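Local coordinates for protein laccase (Botrytis aclada, PDB 3SQR) that oxidises phenolic substrates as a multicopper oxidase that reduces dioxygen to water, and probably takes part in lignin degradation and detoxification of lignin-derived products, at residues Thr121-His126 and Leu153-Gln158; Tyr193-Gly198 and Glu259-Arg264; Leu265-Val270 and Tyr311-Glu316. All coordinates share one frame; numbering follows the deposited sequence.

Contact 1. Residues Thr121-His126 and Leu153-Gln158; sequences TSIHWH and LTYKFQ. With CU (copper (II) ion), chain F.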
loop_
_atom_site.group_PDB
_atom_site.type_symbol
_atom_site.label_atom_id
_atom_site.label_comp_id
_atom_site.label_asym_id
_atom_site.label_seq_id
_atom_site.Cartn_x
_atom_site.Cartn_y
_atom_site.Cartn_z
ATOM N N THR A 121 -2.110 -13.103 12.476
ATOM C CA THR A 121 -1.629 -11.930 11.748
ATOM C C THR A 121 -0.704 -12.437 10.636
ATOM O O THR A 121 -0.276 -13.553 10.598
ATOM C CB THR A 121 -0.954 -10.939 12.663
ATOM O OG1 THR A 121 -0.845 -9.655 11.983
ATOM C CG2 THR A 121 0.459 -11.413 13.096
ATOM N N SER A 122 -0.311 -11.547 9.742
ATOM C CA SER A 122 0.454 -11.932 8.592
ATOM C C SER A 122 0.898 -10.622 8.008
ATOM O O SER A 122 0.040 -9.799 7.741
ATOM C CB SER A 122 -0.451 -12.573 7.561
ATOM O OG SER A 122 0.363 -13.074 6.541
ATOM N N ILE A 123 2.194 -10.447 7.797
ATOM C CA ILE A 123 2.728 -9.125 7.466
ATOM C C ILE A 123 3.224 -9.126 6.063
ATOM O O ILE A 123 4.083 -9.941 5.707
ATOM C CB ILE A 123 3.871 -8.735 8.388
ATOM C CG1 ILE A 123 3.482 -8.923 9.834
ATOM C CG2 ILE A 123 4.351 -7.231 8.110
ATOM C CD1 ILE A 123 2.197 -8.320 10.320
ATOM N N HIS A 124 2.699 -8.173 5.286
ATOM C CA HIS A 124 3.039 -7.958 3.908
ATOM C C HIS A 124 3.968 -6.709 3.768
ATOM O O HIS A 124 3.840 -5.725 4.429
ATOM C CB HIS A 124 1.780 -7.785 3.069
ATOM C CG HIS A 124 2.039 -7.323 1.676
ATOM N ND1 HIS A 124 2.708 -8.105 0.753
ATOM C CD2 HIS A 124 1.651 -6.203 1.017
ATOM C CE1 HIS A 124 2.814 -7.430 -0.386
ATOM N NE2 HIS A 124 2.156 -6.287 -0.262
ATOM N N TRP A 125 4.893 -6.847 2.854
ATOM C CA TRP A 125 5.947 -5.835 2.587
ATOM C C TRP A 125 5.517 -5.244 1.257
ATOM O O TRP A 125 5.675 -5.862 0.194
ATOM C CB TRP A 125 7.326 -6.530 2.591
ATOM C CG TRP A 125 7.379 -7.565 3.673
ATOM C CD1 TRP A 125 7.078 -8.919 3.551
ATOM C CD2 TRP A 125 7.625 -7.344 5.054
ATOM N NE1 TRP A 125 7.130 -9.497 4.771
ATOM C CE2 TRP A 125 7.407 -8.556 5.715
ATOM C CE3 TRP A 125 7.909 -6.191 5.827
ATOM C CZ2 TRP A 125 7.481 -8.676 7.063
ATOM C CZ3 TRP A 125 7.980 -6.305 7.193
ATOM C CH2 TRP A 125 7.788 -7.556 7.817
ATOM N N HIS A 126 4.857 -4.077 1.335
ATOM C CA HIS A 126 4.102 -3.600 0.214
ATOM C C HIS A 126 4.988 -3.280 -0.979
ATOM O O HIS A 126 5.883 -2.473 -0.935
ATOM C CB HIS A 126 3.135 -2.474 0.611
ATOM C CG HIS A 126 2.278 -2.058 -0.510
ATOM N ND1 HIS A 126 0.917 -2.097 -0.457
ATOM C CD2 HIS A 126 2.600 -1.522 -1.711
ATOM C CE1 HIS A 126 0.427 -1.634 -1.586
ATOM N NE2 HIS A 126 1.428 -1.315 -2.387
ATOM N N LEU A 153 7.116 -15.760 13.085
ATOM C CA LEU A 153 7.492 -16.113 11.753
ATOM C C LEU A 153 8.561 -15.151 11.377
ATOM O O LEU A 153 8.321 -13.972 11.493
ATOM C CB LEU A 153 6.343 -15.949 10.786
ATOM C CG LEU A 153 6.663 -16.273 9.338
ATOM C CD1 LEU A 153 7.401 -17.640 9.062
ATOM C CD2 LEU A 153 5.350 -16.118 8.527
ATOM N N THR A 154 9.673 -15.700 10.900
ATOM C CA THR A 154 10.807 -14.876 10.407
ATOM C C THR A 154 10.715 -14.723 8.896
ATOM O O THR A 154 10.937 -15.643 8.139
ATOM C CB THR A 154 12.138 -15.469 10.836
ATOM O OG1 THR A 154 12.150 -15.552 12.276
ATOM C CG2 THR A 154 13.343 -14.568 10.320
ATOM N N TYR A 155 10.450 -13.501 8.462
ATOM C CA TYR A 155 10.398 -13.195 7.053
ATOM C C TYR A 155 11.804 -12.891 6.590
ATOM O O TYR A 155 12.550 -12.210 7.269
ATOM C CB TYR A 155 9.473 -12.020 6.806
ATOM C CG TYR A 155 7.994 -12.273 7.123
ATOM C CD1 TYR A 155 7.474 -12.203 8.422
ATOM C CD2 TYR A 155 7.118 -12.591 6.121
ATOM C CE1 TYR A 155 6.145 -12.399 8.691
ATOM C CE2 TYR A 155 5.815 -12.778 6.370
ATOM C CZ TYR A 155 5.295 -12.706 7.638
ATOM O OH TYR A 155 3.934 -12.887 7.837
ATOM N N LYS A 156 12.157 -13.462 5.458
ATOM C CA LYS A 156 13.428 -13.223 4.833
ATOM C C LYS A 156 13.293 -12.870 3.413
ATOM O O LYS A 156 12.745 -13.661 2.636
ATOM C CB LYS A 156 14.307 -14.490 5.002
ATOM C CG LYS A 156 14.651 -14.798 6.462
ATOM C CD LYS A 156 15.650 -16.015 6.518
ATOM C CE LYS A 156 16.018 -16.420 7.956
ATOM N NZ LYS A 156 17.391 -17.143 7.989
ATOM N N PHE A 157 13.874 -11.724 2.977
ATOM C CA PHE A 157 13.824 -11.387 1.636
ATOM C C PHE A 157 14.881 -10.369 1.351
ATOM O O PHE A 157 15.358 -9.727 2.283
ATOM C CB PHE A 157 12.453 -10.888 1.168
ATOM C CG PHE A 157 11.907 -9.756 1.964
ATOM C CD1 PHE A 157 11.151 -9.996 3.088
ATOM C CD2 PHE A 157 12.161 -8.435 1.617
ATOM C CE1 PHE A 157 10.596 -8.962 3.834
ATOM C CE2 PHE A 157 11.604 -7.395 2.401
ATOM C CZ PHE A 157 10.793 -7.691 3.502
ATOM N N GLN A 158 15.313 -10.357 0.113
ATOM C CA GLN A 158 16.162 -9.291 -0.373
ATOM C C GLN A 158 15.360 -8.137 -0.883
ATOM O O GLN A 158 14.338 -8.295 -1.582
ATOM C CB GLN A 158 17.112 -9.768 -1.494
ATOM C CG GLN A 158 18.205 -8.816 -1.817
ATOM C CD GLN A 158 19.218 -9.414 -2.767
ATOM O OE1 GLN A 158 18.866 -10.295 -3.564
ATOM N NE2 GLN A 158 20.484 -8.910 -2.720
HETATM CU CU CU F . -0.442 -2.772 0.808
#

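Contact 2. Residues Tyr193-Gly198 and Glu259-Arg264; sequences YDEDVG and EGTKYR. With NAG (2-acetamido-2-deoxy-beta-D-glucopyranose), chain C.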
loop_
_atom_site.group_PDB
_atom_site.type_symbol
_atom_site.label_atom_id
_atom_site.label_comp_id
_atom_site.label_asym_id
_atom_site.label_seq_id
_atom_site.Cartn_x
_atom_site.Cartn_y
_atom_site.Cartn_z
ATOM N N TYR A 193 18.438 16.404 -3.934
ATOM C CA TYR A 193 17.856 16.926 -2.756
ATOM C C TYR A 193 18.853 16.860 -1.653
ATOM O O TYR A 193 19.840 16.095 -1.682
ATOM C CB TYR A 193 16.551 16.184 -2.353
ATOM C CG TYR A 193 16.810 14.717 -2.092
ATOM C CD1 TYR A 193 16.782 13.810 -3.131
ATOM C CD2 TYR A 193 17.119 14.283 -0.836
ATOM C CE1 TYR A 193 17.038 12.475 -2.891
ATOM C CE2 TYR A 193 17.361 12.941 -0.553
ATOM C CZ TYR A 193 17.321 12.051 -1.603
ATOM O OH TYR A 193 17.609 10.719 -1.362
ATOM N N ASP A 194 18.634 17.707 -0.642
ATOM C CA ASP A 194 19.549 17.810 0.439
ATOM C C ASP A 194 19.258 16.938 1.591
ATOM O O ASP A 194 20.182 16.382 2.194
ATOM C CB ASP A 194 19.559 19.264 0.971
ATOM C CG ASP A 194 19.969 20.233 -0.094
ATOM O OD1 ASP A 194 20.974 19.912 -0.747
ATOM O OD2 ASP A 194 19.227 21.191 -0.354
ATOM N N GLU A 195 17.982 16.893 1.981
ATOM C CA GLU A 195 17.582 16.131 3.180
ATOM C C GLU A 195 16.364 15.238 2.923
ATOM O O GLU A 195 15.406 15.656 2.306
ATOM C CB GLU A 195 17.257 17.068 4.345
ATOM C CG GLU A 195 18.452 17.937 4.716
ATOM C CD GLU A 195 18.269 18.671 6.007
ATOM O OE1 GLU A 195 17.320 18.339 6.767
ATOM O OE2 GLU A 195 19.088 19.597 6.254
ATOM N N ASP A 196 16.415 14.025 3.448
ATOM C CA ASP A 196 15.263 13.114 3.403
ATOM C C ASP A 196 14.547 13.222 4.727
ATOM O O ASP A 196 15.080 12.799 5.733
ATOM C CB ASP A 196 15.819 11.715 3.173
ATOM C CG ASP A 196 14.752 10.648 3.078
ATOM O OD1 ASP A 196 13.538 10.977 3.030
ATOM O OD2 ASP A 196 15.221 9.486 2.986
ATOM N N VAL A 197 13.334 13.774 4.716
ATOM C CA VAL A 197 12.530 13.945 5.902
ATOM C C VAL A 197 11.795 12.652 6.273
ATOM O O VAL A 197 11.207 12.530 7.344
ATOM C CB VAL A 197 11.588 15.168 5.809
ATOM C CG1 VAL A 197 12.464 16.460 5.558
ATOM C CG2 VAL A 197 10.443 15.069 4.794
ATOM N N GLY A 198 11.802 11.725 5.330
ATOM C CA GLY A 198 11.151 10.461 5.617
ATOM C C GLY A 198 9.696 10.509 5.194
ATOM O O GLY A 198 9.237 11.303 4.331
ATOM N N GLU A 259 15.210 27.512 4.995
ATOM C CA GLU A 259 15.078 28.188 3.765
ATOM C C GLU A 259 16.231 27.800 2.802
ATOM O O GLU A 259 17.368 27.690 3.226
ATOM C CB GLU A 259 15.061 29.713 4.105
ATOM C CG GLU A 259 15.015 30.520 2.918
ATOM C CD GLU A 259 13.657 30.727 2.311
ATOM O OE1 GLU A 259 12.637 30.911 3.009
ATOM O OE2 GLU A 259 13.615 30.779 1.088
ATOM N N GLY A 260 15.903 27.567 1.540
ATOM C CA GLY A 260 16.860 27.174 0.492
ATOM C C GLY A 260 17.207 25.682 0.454
ATOM O O GLY A 260 17.897 25.250 -0.447
ATOM N N THR A 261 16.686 24.900 1.395
ATOM C CA THR A 261 17.013 23.465 1.462
ATOM C C THR A 261 16.016 22.694 0.567
ATOM O O THR A 261 14.821 23.038 0.512
ATOM C CB THR A 261 16.931 22.957 2.893
ATOM O OG1 THR A 261 17.811 23.693 3.754
ATOM C CG2 THR A 261 17.353 21.454 3.017
ATOM N N LYS A 262 16.502 21.664 -0.137
ATOM C CA LYS A 262 15.598 20.769 -0.880
ATOM C C LYS A 262 15.351 19.513 -0.032
ATOM O O LYS A 262 16.295 18.876 0.448
ATOM C CB LYS A 262 16.160 20.407 -2.226
ATOM C CG LYS A 262 16.252 21.567 -3.217
ATOM C CD LYS A 262 16.947 21.004 -4.443
ATOM C CE LYS A 262 17.060 22.006 -5.578
ATOM N NZ LYS A 262 17.962 21.423 -6.632
ATOM N N TYR A 263 14.080 19.189 0.147
ATOM C CA TYR A 263 13.630 18.103 1.019
ATOM C C TYR A 263 12.939 17.040 0.184
ATOM O O TYR A 263 12.121 17.321 -0.644
ATOM C CB TYR A 263 12.637 18.577 2.035
ATOM C CG TYR A 263 13.252 19.542 2.987
ATOM C CD1 TYR A 263 13.909 19.096 4.094
ATOM C CD2 TYR A 263 13.150 20.922 2.778
ATOM C CE1 TYR A 263 14.526 19.932 4.970
ATOM C CE2 TYR A 263 13.741 21.785 3.686
ATOM C CZ TYR A 263 14.416 21.303 4.768
ATOM O OH TYR A 263 15.017 22.142 5.716
ATOM N N ARG A 264 13.304 15.797 0.450
ATOM C CA ARG A 264 12.562 14.641 -0.048
ATOM C C ARG A 264 11.522 14.225 1.009
ATOM O O ARG A 264 11.813 14.036 2.189
ATOM C CB ARG A 264 13.536 13.498 -0.305
ATOM C CG ARG A 264 12.831 12.236 -0.740
ATOM C CD ARG A 264 13.853 11.196 -1.023
ATOM N NE ARG A 264 13.267 10.082 -1.746
ATOM C CZ ARG A 264 14.009 9.196 -2.401
ATOM N NH1 ARG A 264 15.340 9.305 -2.469
ATOM N NH2 ARG A 264 13.409 8.194 -3.009
HETATM C C1 NAG C . 6.745 10.585 10.344
HETATM C C2 NAG C . 7.987 11.469 10.276
HETATM C C3 NAG C . 9.187 10.554 10.130
HETATM C C4 NAG C . 9.281 9.554 11.273
HETATM C C5 NAG C . 7.893 8.887 11.542
HETATM C C6 NAG C . 7.768 8.467 12.985
HETATM C C7 NAG C . 8.318 13.530 9.050
HETATM C C8 NAG C . 8.382 14.247 7.712
HETATM N N2 NAG C . 8.012 12.240 9.071
HETATM O O3 NAG C . 10.389 11.278 10.012
HETATM O O4 NAG C . 10.243 8.534 10.947
HETATM O O5 NAG C . 6.819 9.792 11.481
HETATM O O6 NAG C . 6.692 7.536 13.121
HETATM O O7 NAG C . 8.538 14.099 10.124
HETATM O O HOH W 1 19.362 23.418 -1.843
HETATM O O HOH W 2 19.133 22.454 5.745
HETATM O O HOH W 3 16.717 21.193 7.294
#

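Contact 3. Residues Leu265-Val270 and Tyr311-Glu316; sequences LRLINV and YDVIVE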
loop_
_atom_site.group_PDB
_atom_site.type_symbol
_atom_site.label_atom_id
_atom_site.label_comp_id
_atom_site.label_asym_id
_atom_site.label_seq_id
_atom_site.Cartn_x
_atom_site.Cartn_y
_atom_site.Cartn_z
ATOM N N LEU A 265 10.286 14.230 0.584
ATOM C CA LEU A 265 9.125 13.776 1.405
ATOM C C LEU A 265 8.599 12.522 0.749
ATOM O O LEU A 265 8.418 12.464 -0.443
ATOM C CB LEU A 265 8.003 14.791 1.376
ATOM C CG LEU A 265 8.193 16.106 2.151
ATOM C CD1 LEU A 265 9.513 16.824 1.883
ATOM C CD2 LEU A 265 6.924 16.985 1.942
ATOM N N ARG A 266 8.214 11.568 1.577
ATOM C CA ARG A 266 7.815 10.251 1.048
ATOM C C ARG A 266 6.397 10.035 1.485
ATOM O O ARG A 266 6.149 9.801 2.645
ATOM C CB ARG A 266 8.759 9.199 1.584
ATOM C CG ARG A 266 10.245 9.433 1.281
ATOM C CD ARG A 266 11.050 8.407 2.000
ATOM N NE ARG A 266 12.468 8.444 1.771
ATOM C CZ ARG A 266 13.138 7.685 0.902
ATOM N NH1 ARG A 266 12.502 6.863 0.103
ATOM N NH2 ARG A 266 14.458 7.784 0.810
ATOM N N LEU A 267 5.487 10.203 0.544
ATOM C CA LEU A 267 4.093 10.275 0.821
ATOM C C LEU A 267 3.474 8.916 0.626
ATOM O O LEU A 267 3.672 8.288 -0.406
ATOM C CB LEU A 267 3.420 11.277 -0.078
ATOM C CG LEU A 267 4.079 12.681 -0.016
ATOM C CD1 LEU A 267 3.546 13.587 -1.143
ATOM C CD2 LEU A 267 3.882 13.290 1.369
ATOM N N ILE A 268 2.707 8.499 1.621
ATOM C CA ILE A 268 1.967 7.215 1.582
ATOM C C ILE A 268 0.576 7.376 2.062
ATOM O O ILE A 268 0.351 7.842 3.177
ATOM C CB ILE A 268 2.640 6.096 2.376
ATOM C CG1 ILE A 268 4.163 6.137 2.214
ATOM C CG2 ILE A 268 1.982 4.654 1.982
ATOM C CD1 ILE A 268 4.860 4.964 2.813
ATOM N N ASN A 269 -0.379 6.923 1.255
ATOM C CA ASN A 269 -1.767 6.865 1.694
ATOM C C ASN A 269 -2.019 5.442 2.256
ATOM O O ASN A 269 -1.964 4.493 1.539
ATOM C CB ASN A 269 -2.724 7.223 0.544
ATOM C CG ASN A 269 -4.194 7.035 0.860
ATOM O OD1 ASN A 269 -4.633 6.526 1.926
ATOM N ND2 ASN A 269 -5.022 7.416 -0.168
ATOM N N VAL A 270 -2.306 5.384 3.526
ATOM C CA VAL A 270 -2.467 4.114 4.258
ATOM C C VAL A 270 -3.798 4.031 4.973
ATOM O O VAL A 270 -3.966 3.232 5.912
ATOM C CB VAL A 270 -1.301 3.894 5.262
ATOM C CG1 VAL A 270 0.024 3.857 4.497
ATOM C CG2 VAL A 270 -1.323 4.943 6.415
ATOM N N TYR A 311 4.312 8.297 -3.256
ATOM C CA TYR A 311 5.047 9.204 -4.131
ATOM C C TYR A 311 6.190 9.747 -3.361
ATOM O O TYR A 311 6.066 10.093 -2.164
ATOM C CB TYR A 311 4.150 10.329 -4.586
ATOM C CG TYR A 311 3.166 9.949 -5.645
ATOM C CD1 TYR A 311 3.537 9.880 -6.983
ATOM C CD2 TYR A 311 1.870 9.610 -5.309
ATOM C CE1 TYR A 311 2.626 9.548 -7.940
ATOM C CE2 TYR A 311 0.942 9.286 -6.273
ATOM C CZ TYR A 311 1.321 9.246 -7.582
ATOM O OH TYR A 311 0.430 8.935 -8.520
ATOM N N ASP A 312 7.287 9.965 -4.067
ATOM C CA ASP A 312 8.405 10.652 -3.505
ATOM C C ASP A 312 8.371 11.998 -4.240
ATOM O O ASP A 312 8.225 12.055 -5.467
ATOM C CB ASP A 312 9.737 10.002 -3.781
ATOM C CG ASP A 312 9.988 8.774 -2.953
ATOM O OD1 ASP A 312 9.390 7.781 -3.311
ATOM O OD2 ASP A 312 10.776 8.795 -1.983
ATOM N N VAL A 313 8.441 13.045 -3.431
ATOM C CA VAL A 313 8.530 14.421 -3.964
ATOM C C VAL A 313 9.669 15.178 -3.322
ATOM O O VAL A 313 10.048 14.988 -2.201
ATOM C CB VAL A 313 7.185 15.173 -3.755
ATOM C CG1 VAL A 313 6.017 14.375 -4.358
ATOM C CG2 VAL A 313 6.954 15.409 -2.210
ATOM N N ILE A 314 10.198 16.124 -4.094
ATOM C CA ILE A 314 11.228 16.984 -3.601
ATOM C C ILE A 314 10.559 18.350 -3.507
ATOM O O ILE A 314 9.869 18.765 -4.443
ATOM C CB ILE A 314 12.400 17.109 -4.555
ATOM C CG1 ILE A 314 13.117 15.780 -4.717
ATOM C CG2 ILE A 314 13.453 18.139 -3.987
ATOM C CD1 ILE A 314 13.521 15.100 -3.474
ATOM N N VAL A 315 10.726 18.965 -2.344
ATOM C CA VAL A 315 10.114 20.286 -2.115
ATOM C C VAL A 315 11.292 21.194 -1.736
ATOM O O VAL A 315 12.030 20.912 -0.774
ATOM C CB VAL A 315 9.088 20.315 -1.038
ATOM C CG1 VAL A 315 8.455 21.742 -1.030
ATOM C CG2 VAL A 315 7.990 19.315 -1.309
ATOM N N GLU A 316 11.423 22.279 -2.491
ATOM C CA GLU A 316 12.400 23.320 -2.168
ATOM C C GLU A 316 11.716 24.389 -1.329
ATOM O O GLU A 316 10.601 24.842 -1.662
ATOM C CB GLU A 316 13.039 23.885 -3.445
ATOM C CG GLU A 316 14.029 24.954 -3.136
ATOM C CD GLU A 316 14.775 25.367 -4.378
ATOM O OE1 GLU A 316 14.124 25.435 -5.438
ATOM O OE2 GLU A 316 16.010 25.599 -4.271
#

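Contact 1. Residues Thr121-His126 and Leu153-Gln158
Trp125 is overlapped by Phe157, whose CE1 and CZ lie over one face of the indole, off its centre, and it turns its edge toward the face of Tyr155, forming an aromatic cluster between the two sheets of the first cupredoxin domain. Trp125 NE1 approaches Tyr155 CD2 to 3.4 Å. The five-membered ring and the phenol form an offset edge-to-face pair inclined at 69°. Phe157 meets the indole more obliquely: its CZ is 3.4 Å from Trp125 CG, with the planes at 44°. The other indole face is occupied by Ile123 CG2, so the ring is clamped from both faces.

The phenol of Tyr155 extends past the tryptophan to the neighbouring backbone, where its OH accepts a nearly straight hydrogen bond from Ile123 N (3.0 Å, 173° at the hydrogen). The same hydroxyl is also hydrogen-bonded to Gln144 OE1. Leu153 CG packs against the phenol face turned away from Trp125, and all the touching residues are buried.

The histidines on either side of Trp125 in sequence belong to the copper centre: His126 ND1 binds a copper ion at 2.0 Å, together with His168 and His527, consistent with a type 3 site, and His124 probably serves the type 2 copper. Strands 123-125 and 153-158 run nearly parallel, their axes 9.9 Å apart, in facing sheets; 123-125 is bordered by strand 163-169, the other by strand 107-114, and Leu153 also touches helix 551-567.

Contact 2. Residues Tyr193-Gly198 and Glu259-Arg264
Strands 195-198 and 262-264 pair in parallel within a sheet of the second cupredoxin domain; the axes of these short segments come within 4.6 Å, inclined at 39°. The ladder runs from Glu195 N to Lys262 O, Arg264 N to Glu195 O and Val197 N to Arg264 O. At its start Lys262 O also accepts from Asp194 N, above the carbonyl plane, and Lys262 N donates a nearly straight hydrogen bond to Asp194 OD2 (2.8 Å), on the anti side of the carboxylate.

Arg264 runs across one face of the Tyr193 ring: its CB stands 3.9 Å from the centroid in a CH-pi contact, and NH1 bonds Tyr193 OH (2.9 Å) in the guanidinium plane, while NE is salt-bridged to Asp312. On the opposite face Glu195 lies alongside Tyr263, and Val197 CG1 presses against Tyr263 CD1 at 3.3 Å. One water joins Glu195 OE2 to Thr261 OG1 and another, weakly bonded to Glu195 OE1, reaches Tyr263 OH; these hydroxyls also hydrogen-bond Val258, at O and N respectively.

Asp196, whose OD2 is salt-bridged to Arg266, forms an Asx turn near the attached glycan: its OD1 accepts from Gly198 N at 3.0 Å, from above the carboxylate plane.

Contact 3. Residues Leu265-Val270 and Tyr311-Glu316
Tyr311 opens an antiparallel beta ladder with strand 265-269, in a sheet of the second cupredoxin domain; the axes of these short strand segments come within 4.8 Å, their directions at 149°. Its N and O both bond Leu267, making a hydrogen-bonded pair, while its ring leads away from the partner strand and its OH bonds Arg499.

Asp312 follows in a non-hydrogen-bonded pair with Arg266, on the face opposite the leucines. Its CG lies anti to the carbonyl carbon (chi1 -75°), and from there OD2 comes nearer the arginine. The two planar groups stand 80° apart, with OD2 well out of the guanidinium plane, so the salt bridge to NH1 (3.3 Å) is one of charge alone. OD2 is also hydrogen-bonded to Thr164 OG1 and salt-bridged to Arg264, and Thr164 takes a bond from Arg266 NH1 as well; such positive surroundings would probably favour the ionised carboxylate.

Val313 completes the ladder through two bonds to Leu265, Leu265 N to Val313 O being 2.9 Å long. Its side chain shares the leucine face: CG2 lies 3.8 Å from Leu265 CB and 4.0 Å from Leu267 CD1, and Leu303 also packs on that face. Two residues later, Val315 extends this apolar row, with its CG2 4.1 Å from Leu265 CD2.

How the contacts relate
Contacts 2 and 3 are successive pairings of one strand, 262-269, flanked by 195-205 on one side and 310-316 on the other; their centres lie about 11 Å apart. They are joined by a probable hydrogen bond from Val315 N to Tyr263 O (2.7 Å), by the salt bridge of Arg264 NE with Asp312 OD2 (2.8 Å), and by Val197 CG2 packing on Leu265 CD1. Contact 1 belongs to the preceding domain, its centre about 24 Å from that of contact 3 and about 30 Å from that of contact 2. It alone carries copper ligands; the Tyr311 side chain comes within about 11 Å of that of His126. Contact 2 borders a glycan, and Arg266 of contact 3 lies about 6 Å from an N-acetylglucosamine.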